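Long-range contacts in terminal uridylyltransferase 1 (Trypanosoma brucei, PDB 5HZD), which adds uridines from UTP to the 3' ends of guide RNAs, ribosomal RNAs and some mRNAs during mitochondrial RNA editing: residues I341-Y346 against V400-F405; Y406-D411 against E490-L495; N415-N420 against L463-P468. All coordinates share one frame; numbering follows the deposited sequence. Where two conformers were deposited one is given.

Interaction 1: residues I341-Y346 against V400-F405; sequences IMWIYY and VGFFYF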
loop_
_atom_site.group_PDB
_atom_site.type_symbol
_atom_site.label_atom_id
_atom_site.label_comp_id
_atom_site.label_asym_id
_atom_site.label_seq_id
_atom_site.Cartn_x
_atom_site.Cartn_y
_atom_site.Cartn_z
ATOM N N ILE A 341 3.541 -5.377 10.271
ATOM C CA ILE A 341 3.575 -6.643 10.985
ATOM C C ILE A 341 4.235 -6.468 12.360
ATOM O O ILE A 341 3.759 -7.046 13.349
ATOM C CB ILE A 341 4.241 -7.751 10.153
ATOM C CG1 ILE A 341 3.345 -8.057 8.945
ATOM C CG2 ILE A 341 4.475 -9.022 11.006
ATOM C CD1 ILE A 341 4.068 -8.792 7.808
ATOM N N MET A 342 5.308 -5.683 12.440
ATOM C CA MET A 342 5.900 -5.398 13.736
ATOM C C MET A 342 4.864 -4.788 14.682
ATOM O O MET A 342 4.779 -5.173 15.838
ATOM C CB MET A 342 7.079 -4.424 13.627
ATOM C CG MET A 342 8.292 -5.020 12.946
ATOM S SD MET A 342 9.681 -3.874 13.004
ATOM C CE MET A 342 9.987 -3.741 14.762
ATOM N N TRP A 343 4.100 -3.814 14.208
ATOM C CA TRP A 343 3.130 -3.146 15.062
ATOM C C TRP A 343 2.039 -4.110 15.477
ATOM O O TRP A 343 1.685 -4.199 16.655
ATOM C CB TRP A 343 2.572 -1.970 14.243
ATOM C CG TRP A 343 1.366 -1.244 14.785
ATOM C CD1 TRP A 343 0.175 -1.072 14.135
ATOM C CD2 TRP A 343 1.269 -0.467 16.000
ATOM N NE1 TRP A 343 -0.672 -0.277 14.894
ATOM C CE2 TRP A 343 -0.014 0.111 16.029
ATOM C CE3 TRP A 343 2.135 -0.237 17.073
ATOM C CZ2 TRP A 343 -0.452 0.921 17.070
ATOM C CZ3 TRP A 343 1.692 0.586 18.116
ATOM C CH2 TRP A 343 0.402 1.129 18.116
ATOM N N ILE A 344 1.505 -4.863 14.530
ATOM C CA ILE A 344 0.403 -5.775 14.868
ATOM C C ILE A 344 0.868 -6.895 15.806
ATOM O O ILE A 344 0.144 -7.269 16.734
ATOM C CB ILE A 344 -0.169 -6.375 13.616
ATOM C CG1 ILE A 344 -0.898 -5.261 12.866
ATOM C CG2 ILE A 344 -1.157 -7.474 13.961
ATOM C CD1 ILE A 344 -1.230 -5.639 11.412
ATOM N N TYR A 345 2.072 -7.425 15.572
ATOM C CA TYR A 345 2.586 -8.488 16.451
ATOM C C TYR A 345 2.677 -7.977 17.879
ATOM O O TYR A 345 2.282 -8.672 18.822
ATOM C CB TYR A 345 3.961 -8.972 15.974
ATOM C CG TYR A 345 4.617 -9.963 16.893
ATOM C CD1 TYR A 345 4.240 -11.299 16.881
ATOM C CD2 TYR A 345 5.623 -9.543 17.772
ATOM C CE1 TYR A 345 4.867 -12.239 17.753
ATOM C CE2 TYR A 345 6.249 -10.455 18.617
ATOM C CZ TYR A 345 5.860 -11.783 18.602
ATOM O OH TYR A 345 6.456 -12.686 19.454
ATOM N N TYR A 346 3.183 -6.760 18.036
ATOM C CA TYR A 346 3.200 -6.117 19.358
ATOM C C TYR A 346 1.784 -6.001 19.944
ATOM O O TYR A 346 1.553 -6.334 21.123
ATOM C CB TYR A 346 3.885 -4.756 19.249
ATOM C CG TYR A 346 3.526 -3.784 20.349
ATOM C CD1 TYR A 346 4.035 -3.935 21.636
ATOM C CD2 TYR A 346 2.693 -2.718 20.083
ATOM C CE1 TYR A 346 3.737 -3.015 22.633
ATOM C CE2 TYR A 346 2.365 -1.802 21.065
ATOM C CZ TYR A 346 2.871 -1.971 22.342
ATOM O OH TYR A 346 2.564 -1.038 23.318
ATOM N N VAL A 400 4.653 4.401 22.738
ATOM C CA VAL A 400 5.831 4.287 23.597
ATOM C C VAL A 400 6.104 2.813 23.895
ATOM O O VAL A 400 7.248 2.342 23.866
ATOM C CB VAL A 400 5.588 5.044 24.915
ATOM C CG1 VAL A 400 6.703 4.728 25.931
ATOM C CG2 VAL A 400 5.532 6.484 24.619
ATOM N N GLY A 401 5.029 2.067 24.116
ATOM C CA GLY A 401 5.136 0.664 24.432
ATOM C C GLY A 401 5.717 -0.153 23.286
ATOM O O GLY A 401 6.416 -1.138 23.534
ATOM N N PHE A 402 5.445 0.258 22.043
ATOM C CA PHE A 402 5.992 -0.428 20.867
ATOM C C PHE A 402 7.522 -0.287 20.869
ATOM O O PHE A 402 8.264 -1.262 20.682
ATOM C CB PHE A 402 5.383 0.177 19.588
ATOM C CG PHE A 402 6.097 -0.201 18.300
ATOM C CD1 PHE A 402 7.149 0.564 17.813
ATOM C CD2 PHE A 402 5.659 -1.286 17.552
ATOM C CE1 PHE A 402 7.799 0.248 16.634
ATOM C CE2 PHE A 402 6.277 -1.605 16.361
ATOM C CZ PHE A 402 7.338 -0.828 15.896
ATOM N N PHE A 403 7.997 0.930 21.081
ATOM C CA PHE A 403 9.445 1.168 21.069
ATOM C C PHE A 403 10.093 0.501 22.271
ATOM O O PHE A 403 11.186 -0.052 22.158
ATOM C CB PHE A 403 9.743 2.671 21.017
ATOM C CG PHE A 403 9.482 3.264 19.670
ATOM C CD1 PHE A 403 10.371 3.033 18.628
ATOM C CD2 PHE A 403 8.338 4.022 19.421
ATOM C CE1 PHE A 403 10.128 3.583 17.370
ATOM C CE2 PHE A 403 8.100 4.553 18.169
ATOM C CZ PHE A 403 8.992 4.343 17.143
ATOM N N TYR A 404 9.430 0.521 23.430
ATOM C CA TYR A 404 9.971 -0.226 24.561
ATOM C C TYR A 404 10.033 -1.746 24.311
ATOM O O TYR A 404 11.062 -2.389 24.617
ATOM C CB TYR A 404 9.195 0.095 25.849
ATOM C CG TYR A 404 9.821 -0.524 27.081
ATOM C CD1 TYR A 404 10.847 0.118 27.752
ATOM C CD2 TYR A 404 9.383 -1.758 27.545
ATOM C CE1 TYR A 404 11.424 -0.469 28.880
ATOM C CE2 TYR A 404 9.949 -2.347 28.647
ATOM C CZ TYR A 404 10.953 -1.690 29.314
ATOM O OH TYR A 404 11.517 -2.287 30.422
ATOM N N PHE A 405 8.953 -2.311 23.764
ATOM C CA PHE A 405 8.880 -3.747 23.478
ATOM C C PHE A 405 10.036 -4.173 22.584
ATOM O O PHE A 405 10.733 -5.161 22.877
ATOM C CB PHE A 405 7.530 -4.052 22.820
ATOM C CG PHE A 405 7.326 -5.502 22.495
ATOM C CD1 PHE A 405 7.062 -6.425 23.494
ATOM C CD2 PHE A 405 7.404 -5.947 21.189
ATOM C CE1 PHE A 405 6.878 -7.801 23.207
ATOM C CE2 PHE A 405 7.206 -7.321 20.880
ATOM C CZ PHE A 405 6.937 -8.238 21.881
#
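Tyr-346 lies on the turn of Phe-402 and Gly-401, and its side chain is the one to follow. CG stands anti to the backbone N (chi1 158°), which carries the ring across to the facing helix. CB comes near CD2 of Phe-405. At the next step CD1 packs 3.7 Å from CB of Phe-405, the two side chains running antiparallel to one another, while on the other flank CE2 lies 3.9 Å from CB of Phe-402. CA of Phe-402 sits over the middle of the ring in a CH-pi contact, 3.7 Å from the centroid and almost on the normal. The segments belong to helices 336-349 and 385-409 in the helical part of this nucleotidyltransferase catalytic module; the axes of 341-346 and 400-405 cross at 96° and come within 10.4 Å. Farther out, CE1 is 3.4 Å from Gly-401 O, and at the tip OH rests 3.3 Å from Gly-401 CA, where the glycine lets it lie against bare backbone; its polar partner is Met-398 O, through a weak hydrogen bond. Beside this, the Phe-402 ring lies next to Trp-343, its CD2 meeting the indole edge at CE3 (3.7 Å) with the planes 61° apart. Trp-343 NE1 is bonded to Ala-310 O.

Interaction 2: residues Y406-D411 against E490-L495; sequences YSFEFD and ELYRGL. With SO4 (sulfate ion), chain E.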
loop_
_atom_site.group_PDB
_atom_site.type_symbol
_atom_site.label_atom_id
_atom_site.label_comp_id
_atom_site.label_asym_id
_atom_site.label_seq_id
_atom_site.Cartn_x
_atom_site.Cartn_y
_atom_site.Cartn_z
ATOM N N TYR A 406 10.280 -3.416 21.518
ATOM C CA TYR A 406 11.315 -3.854 20.591
ATOM C C TYR A 406 12.710 -3.480 21.026
ATOM O O TYR A 406 13.690 -4.027 20.511
ATOM C CB TYR A 406 10.995 -3.407 19.165
ATOM C CG TYR A 406 9.864 -4.232 18.586
ATOM C CD1 TYR A 406 10.013 -5.609 18.405
ATOM C CD2 TYR A 406 8.639 -3.638 18.242
ATOM C CE1 TYR A 406 8.983 -6.386 17.883
ATOM C CE2 TYR A 406 7.594 -4.417 17.698
ATOM C CZ TYR A 406 7.784 -5.779 17.531
ATOM O OH TYR A 406 6.778 -6.557 17.015
ATOM N N SER A 407 12.821 -2.554 21.972
ATOM C CA SER A 407 14.142 -2.218 22.477
ATOM C C SER A 407 14.586 -3.134 23.633
ATOM O O SER A 407 15.777 -3.414 23.768
ATOM C CB SER A 407 14.188 -0.731 22.921
ATOM O OG SER A 407 14.008 0.193 21.841
ATOM N N PHE A 408 13.645 -3.633 24.440
ATOM C CA PHE A 408 14.000 -4.357 25.681
ATOM C C PHE A 408 13.324 -5.690 25.926
ATOM O O PHE A 408 13.842 -6.510 26.687
ATOM C CB PHE A 408 13.778 -3.467 26.921
ATOM C CG PHE A 408 14.706 -2.302 26.985
ATOM C CD1 PHE A 408 16.055 -2.495 27.214
ATOM C CD2 PHE A 408 14.242 -1.013 26.782
ATOM C CE1 PHE A 408 16.933 -1.415 27.245
ATOM C CE2 PHE A 408 15.095 0.063 26.815
ATOM C CZ PHE A 408 16.450 -0.130 27.048
ATOM N N GLU A 409 12.163 -5.923 25.333
ATOM C CA GLU A 409 11.395 -7.119 25.662
ATOM C C GLU A 409 11.506 -8.202 24.597
ATOM O O GLU A 409 11.788 -9.376 24.903
ATOM C CB GLU A 409 9.927 -6.747 25.813
ATOM C CG GLU A 409 9.628 -5.682 26.828
ATOM C CD GLU A 409 8.139 -5.531 26.993
ATOM O OE1 GLU A 409 7.604 -4.452 26.683
ATOM O OE2 GLU A 409 7.492 -6.531 27.383
ATOM N N PHE A 410 11.295 -7.817 23.340
ATOM C CA PHE A 410 11.336 -8.813 22.262
ATOM C C PHE A 410 12.731 -9.421 22.110
ATOM O O PHE A 410 13.736 -8.701 22.089
ATOM C CB PHE A 410 10.866 -8.197 20.926
ATOM C CG PHE A 410 10.838 -9.203 19.824
ATOM C CD1 PHE A 410 9.881 -10.206 19.827
ATOM C CD2 PHE A 410 11.802 -9.186 18.829
ATOM C CE1 PHE A 410 9.872 -11.197 18.840
ATOM C CE2 PHE A 410 11.813 -10.177 17.835
ATOM C CZ PHE A 410 10.859 -11.186 17.846
ATOM N N ASP A 411 12.782 -10.748 21.969
ATOM C CA ASP A 411 14.068 -11.442 21.872
ATOM C C ASP A 411 14.473 -11.541 20.406
ATOM O O ASP A 411 14.195 -12.545 19.738
ATOM C CB ASP A 411 13.985 -12.821 22.502
ATOM C CG ASP A 411 15.346 -13.479 22.648
ATOM O OD1 ASP A 411 16.312 -13.063 21.953
ATOM O OD2 ASP A 411 15.448 -14.400 23.484
ATOM N N GLU A 490 17.629 3.165 15.813
ATOM C CA GLU A 490 16.406 3.939 15.589
ATOM C C GLU A 490 15.281 3.564 16.554
ATOM O O GLU A 490 14.476 4.438 16.935
ATOM C CB GLU A 490 15.944 3.860 14.127
ATOM C CG GLU A 490 16.987 4.397 13.112
ATOM C CD GLU A 490 17.492 5.812 13.415
ATOM O OE1 GLU A 490 16.714 6.673 13.905
ATOM O OE2 GLU A 490 18.711 6.080 13.180
ATOM N N LEU A 491 15.216 2.305 16.978
ATOM C CA LEU A 491 14.183 1.939 17.958
ATOM C C LEU A 491 14.491 2.614 19.301
ATOM O O LEU A 491 13.569 3.118 19.966
ATOM C CB LEU A 491 14.122 0.419 18.087
ATOM C CG LEU A 491 13.513 -0.256 16.865
ATOM C CD1 LEU A 491 13.890 -1.733 16.859
ATOM C CD2 LEU A 491 11.985 -0.107 16.842
ATOM N N TYR A 492 15.765 2.669 19.702
ATOM C CA TYR A 492 16.099 3.379 20.941
ATOM C C TYR A 492 15.773 4.848 20.787
ATOM O O TYR A 492 15.277 5.466 21.731
ATOM C CB TYR A 492 17.596 3.275 21.304
ATOM C CG TYR A 492 18.091 1.910 21.648
ATOM C CD1 TYR A 492 17.505 1.176 22.669
ATOM C CD2 TYR A 492 19.189 1.375 20.984
ATOM C CE1 TYR A 492 17.978 -0.092 22.999
ATOM C CE2 TYR A 492 19.671 0.109 21.296
ATOM C CZ TYR A 492 19.068 -0.608 22.307
ATOM O OH TYR A 492 19.528 -1.870 22.624
ATOM N N ARG A 493 16.071 5.435 19.617
ATOM C CA ARG A 493 15.854 6.850 19.393
ATOM C C ARG A 493 14.353 7.151 19.474
ATOM O O ARG A 493 13.954 8.162 20.079
ATOM C CB ARG A 493 16.429 7.275 18.045
ATOM C CG ARG A 493 16.559 8.769 17.917
ATOM C CD ARG A 493 16.896 9.284 16.534
ATOM N NE ARG A 493 17.862 8.483 15.790
ATOM C CZ ARG A 493 19.190 8.597 15.840
ATOM N NH1 ARG A 493 19.817 9.473 16.637
ATOM N NH2 ARG A 493 19.907 7.795 15.077
ATOM N N GLY A 494 13.529 6.270 18.916
ATOM C CA GLY A 494 12.088 6.481 18.984
ATOM C C GLY A 494 11.573 6.458 20.415
ATOM O O GLY A 494 10.747 7.296 20.795
ATOM N N LEU A 495 12.063 5.502 21.206
ATOM C CA LEU A 495 11.675 5.352 22.606
ATOM C C LEU A 495 11.981 6.638 23.357
ATOM O O LEU A 495 11.122 7.191 24.049
ATOM C CB LEU A 495 12.460 4.211 23.239
ATOM C CG LEU A 495 12.185 3.922 24.704
ATOM C CD1 LEU A 495 10.742 3.444 24.853
ATOM C CD2 LEU A 495 13.140 2.861 25.225
HETATM S S SO4 E . 20.137 12.013 19.032
HETATM O O1 SO4 E . 21.188 11.600 18.102
HETATM O O2 SO4 E . 18.971 11.127 18.911
HETATM O O3 SO4 E . 19.739 13.386 18.712
HETATM O O4 SO4 E . 20.670 11.952 20.394
HETATM O O HOH W 1 18.358 -3.297 24.710
#
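Ser-407 presses against the turn of Leu-491 and Tyr-492, its CB 3.8 Å from both CD1 and CE1 of the tyrosine ring. Two apolar contacts flank it. CB of Tyr-406 reaches the methyl CD1 of Leu-491 at 4.1 Å, and the Phe-408 ring takes CD2 of Leu-495 against its edge, near the ring plane, with CE2 3.8 Å from that methyl. Phe-408 points its CG anti to the carbonyl carbon (chi1 -67°), which brings the end of the ring near Leu-495 and Tyr-492.

One water bridges the two segments: it donates to Ser-407 O at 2.8 Å and is hydrogen-bonded to Tyr-492 OH, lying in the plane of that ring. Further out, Tyr-492 OH also bonds Arg-41, and helix 37-47 backs Phe-408 and Tyr-492 through Ala-44. Ser-407 OG is taken up by Phe-403 O one turn back. On the far side of helix 481-497, Arg-493 grips Glu-490 side-on, NE to OE1 at 2.9 Å and NH2 to OE2 at 2.8 Å, while NH1 binds a sulfate, probably from the crystallisation liquor, that Arg-39 shares.

The wider pi-type turn at 406-409 is thus joined to helix 481-497 by apolar packing and a single water bridge. No ionic pair links the two segments, the Arg-493/Glu-490 pair lying within 490-495, so cohesion between them rests on packing and the water.

Interaction 3: residues N415-N420 against L463-P468; sequences NVISLN and LCIEDP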
loop_
_atom_site.group_PDB
_atom_site.type_symbol
_atom_site.label_atom_id
_atom_site.label_comp_id
_atom_site.label_asym_id
_atom_site.label_seq_id
_atom_site.Cartn_x
_atom_site.Cartn_y
_atom_site.Cartn_z
ATOM N N ASN A 415 13.933 -15.198 18.646
ATOM C CA ASN A 415 12.538 -15.295 18.243
ATOM C C ASN A 415 12.238 -14.566 16.941
ATOM O O ASN A 415 13.064 -13.829 16.426
ATOM C CB ASN A 415 11.635 -14.752 19.353
ATOM C CG ASN A 415 11.638 -15.642 20.597
ATOM O OD1 ASN A 415 11.989 -16.844 20.547
ATOM N ND2 ASN A 415 11.216 -15.066 21.723
ATOM N N VAL A 416 11.039 -14.787 16.431
ATOM C CA VAL A 416 10.643 -14.249 15.140
ATOM C C VAL A 416 9.343 -13.495 15.325
ATOM O O VAL A 416 8.425 -13.987 15.980
ATOM C CB VAL A 416 10.355 -15.412 14.169
ATOM C CG1 VAL A 416 9.828 -14.876 12.803
ATOM C CG2 VAL A 416 11.601 -16.315 13.997
ATOM N N ILE A 417 9.253 -12.308 14.737
ATOM C CA ILE A 417 7.987 -11.551 14.705
ATOM C C ILE A 417 7.077 -12.258 13.716
ATOM O O ILE A 417 7.364 -12.295 12.517
ATOM C CB ILE A 417 8.273 -10.107 14.270
ATOM C CG1 ILE A 417 9.203 -9.419 15.295
ATOM C CG2 ILE A 417 6.973 -9.305 14.136
ATOM C CD1 ILE A 417 9.620 -7.974 14.938
ATOM N N SER A 418 6.003 -12.877 14.198
ATOM C CA SER A 418 5.199 -13.709 13.318
ATOM C C SER A 418 3.745 -13.700 13.731
ATOM O O SER A 418 3.421 -13.818 14.924
ATOM C CB SER A 418 5.704 -15.164 13.329
ATOM O OG SER A 418 4.840 -15.939 12.501
ATOM N N LEU A 419 2.872 -13.523 12.737
ATOM C CA LEU A 419 1.423 -13.606 12.959
ATOM C C LEU A 419 0.900 -14.973 12.558
ATOM O O LEU A 419 -0.305 -15.212 12.579
ATOM C CB LEU A 419 0.691 -12.517 12.149
ATOM C CG LEU A 419 1.172 -11.091 12.393
ATOM C CD1 LEU A 419 0.390 -10.175 11.450
ATOM C CD2 LEU A 419 0.926 -10.776 13.837
ATOM N N ASN A 420 1.777 -15.927 12.237
ATOM C CA ASN A 420 1.279 -17.202 11.739
ATOM C C ASN A 420 0.845 -18.151 12.832
ATOM O O ASN A 420 0.271 -19.215 12.543
ATOM C CB ASN A 420 2.333 -17.906 10.882
ATOM C CG ASN A 420 2.498 -17.259 9.544
ATOM O OD1 ASN A 420 3.174 -16.266 9.419
ATOM N ND2 ASN A 420 1.832 -17.803 8.531
ATOM N N LEU A 463 17.469 -10.139 12.191
ATOM C CA LEU A 463 16.154 -9.652 12.580
ATOM C C LEU A 463 15.139 -10.415 11.764
ATOM O O LEU A 463 15.178 -10.362 10.519
ATOM C CB LEU A 463 16.021 -8.163 12.257
ATOM C CG LEU A 463 17.102 -7.221 12.780
ATOM C CD1 LEU A 463 16.652 -5.781 12.520
ATOM C CD2 LEU A 463 17.323 -7.453 14.268
ATOM N N CYS A 464 14.235 -11.136 12.423
ATOM C CA CYS A 464 13.336 -12.020 11.688
ATOM C C CYS A 464 11.878 -11.623 11.792
ATOM O O CYS A 464 11.343 -11.482 12.902
ATOM C CB CYS A 464 13.479 -13.453 12.207
ATOM S SG CYS A 464 15.107 -14.145 11.847
ATOM N N ILE A 465 11.228 -11.473 10.635
ATOM C CA ILE A 465 9.794 -11.197 10.570
ATOM C C ILE A 465 9.254 -12.184 9.536
ATOM O O ILE A 465 9.704 -12.186 8.374
ATOM C CB ILE A 465 9.529 -9.762 10.091
ATOM C CG1 ILE A 465 10.130 -8.763 11.079
ATOM C CG2 ILE A 465 8.038 -9.536 9.973
ATOM C CD1 ILE A 465 9.896 -7.300 10.636
ATOM N N GLU A 466 8.348 -13.052 9.961
ATOM C CA GLU A 466 7.805 -14.073 9.068
ATOM C C GLU A 466 6.726 -13.456 8.170
ATOM O O GLU A 466 5.788 -12.799 8.659
ATOM C CB GLU A 466 7.237 -15.236 9.899
ATOM C CG GLU A 466 6.625 -16.379 9.037
ATOM C CD GLU A 466 6.251 -17.653 9.794
ATOM O OE1 GLU A 466 6.045 -17.656 11.034
ATOM O OE2 GLU A 466 6.163 -18.712 9.126
ATOM N N ASP A 467 6.842 -13.645 6.850
ATOM C CA ASP A 467 5.770 -13.214 5.949
ATOM C C ASP A 467 4.538 -14.105 6.164
ATOM O O ASP A 467 4.638 -15.343 6.192
ATOM C CB ASP A 467 6.224 -13.325 4.491
ATOM C CG ASP A 467 5.214 -12.758 3.535
ATOM O OD1 ASP A 467 4.206 -13.428 3.272
ATOM O OD2 ASP A 467 5.435 -11.656 3.027
ATOM N N PRO A 468 3.357 -13.486 6.352
ATOM C CA PRO A 468 2.166 -14.274 6.673
ATOM C C PRO A 468 1.791 -15.339 5.638
ATOM O O PRO A 468 1.354 -16.421 6.032
ATOM C CB PRO A 468 1.072 -13.204 6.742
ATOM C CG PRO A 468 1.790 -12.014 7.277
ATOM C CD PRO A 468 3.135 -12.047 6.563
HETATM O O HOH W 2 14.569 -11.732 15.185
HETATM O O HOH W 3 3.586 -13.472 10.077
#
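Ile-417 and Ile-465 form a single parallel beta bridge, by which the chain at 415-420 runs beside the start of the nucleotide recognition motif, assigned to residues 465-474. The two chains point the same way, 6° apart. Ile-417 uses both its backbone groups: its N donates to Cys-464 O (2.9 Å), approaching tilted from the carbonyl plane, and its O accepts from Glu-466 N (2.8 Å) in a straighter line, the C=O...N angle being 164°. Ile-465 N turns to the other flank and donates to Asn-474 OD1, within the motif. The two isoleucine side chains run alongside each other in one direction, with CB of Ile-417 3.9 Å from CG1 of Ile-465; Val-416 CG2 packs on Cys-464 CB.

A water flanks the bridge on either side along the chains. One molecule donates to Asn-415 O and accepts from Cys-464 N. Another accepts from Leu-419 N while donating to Glu-466 O and to Asn-420 OD1, so three groups are satisfied at once.

The carboxylate of Glu-466 is reached by an extended chain, its CG anti to the backbone N. OE1 accepts from Ser-418 OG at 2.6 Å, on the anti side and somewhat out of the carboxylate plane, and also pairs with Arg-421 in a salt bridge; that charge probably helps to keep the glutamate ionised. The same hydroxyl oxygen accepts from Asn-420 N (3.1 Å), making an ST turn, so the hydroxyl donates to Glu-466 and accepts from the backbone. Asn-420 then reaches past the glutamate, its amide plane 33° from the carboxylate, and ND2 donates to Pro-468 O at 2.9 Å, with that oxygen close to the amide plane.

In the fold
Helix 385-409 carries one side of interaction 1 and then of interaction 2, whose centres are 9 Å apart, and the chain runs on into 415-420 of interaction 3. Tyr-406 ties the three together: its OH bonds Met-342 O at 2.7 Å, and its CE1 lies 3.4 Å from CD1 of Ile-417. Interaction 3 is nested in the loop that interaction 2 closes, and it rests on helix 336-349, with Met-342 CG 3.6 Å from Ile-465 CD1. It also comes nearest to the UTP-binding residues: the side chain of Pro-468 is about 3 Å from that of Tyr-337. Trp-343 in interaction 1 stands about 9 Å from Lys-318, side chain to side chain, whereas interaction 2 lies away from the known sites.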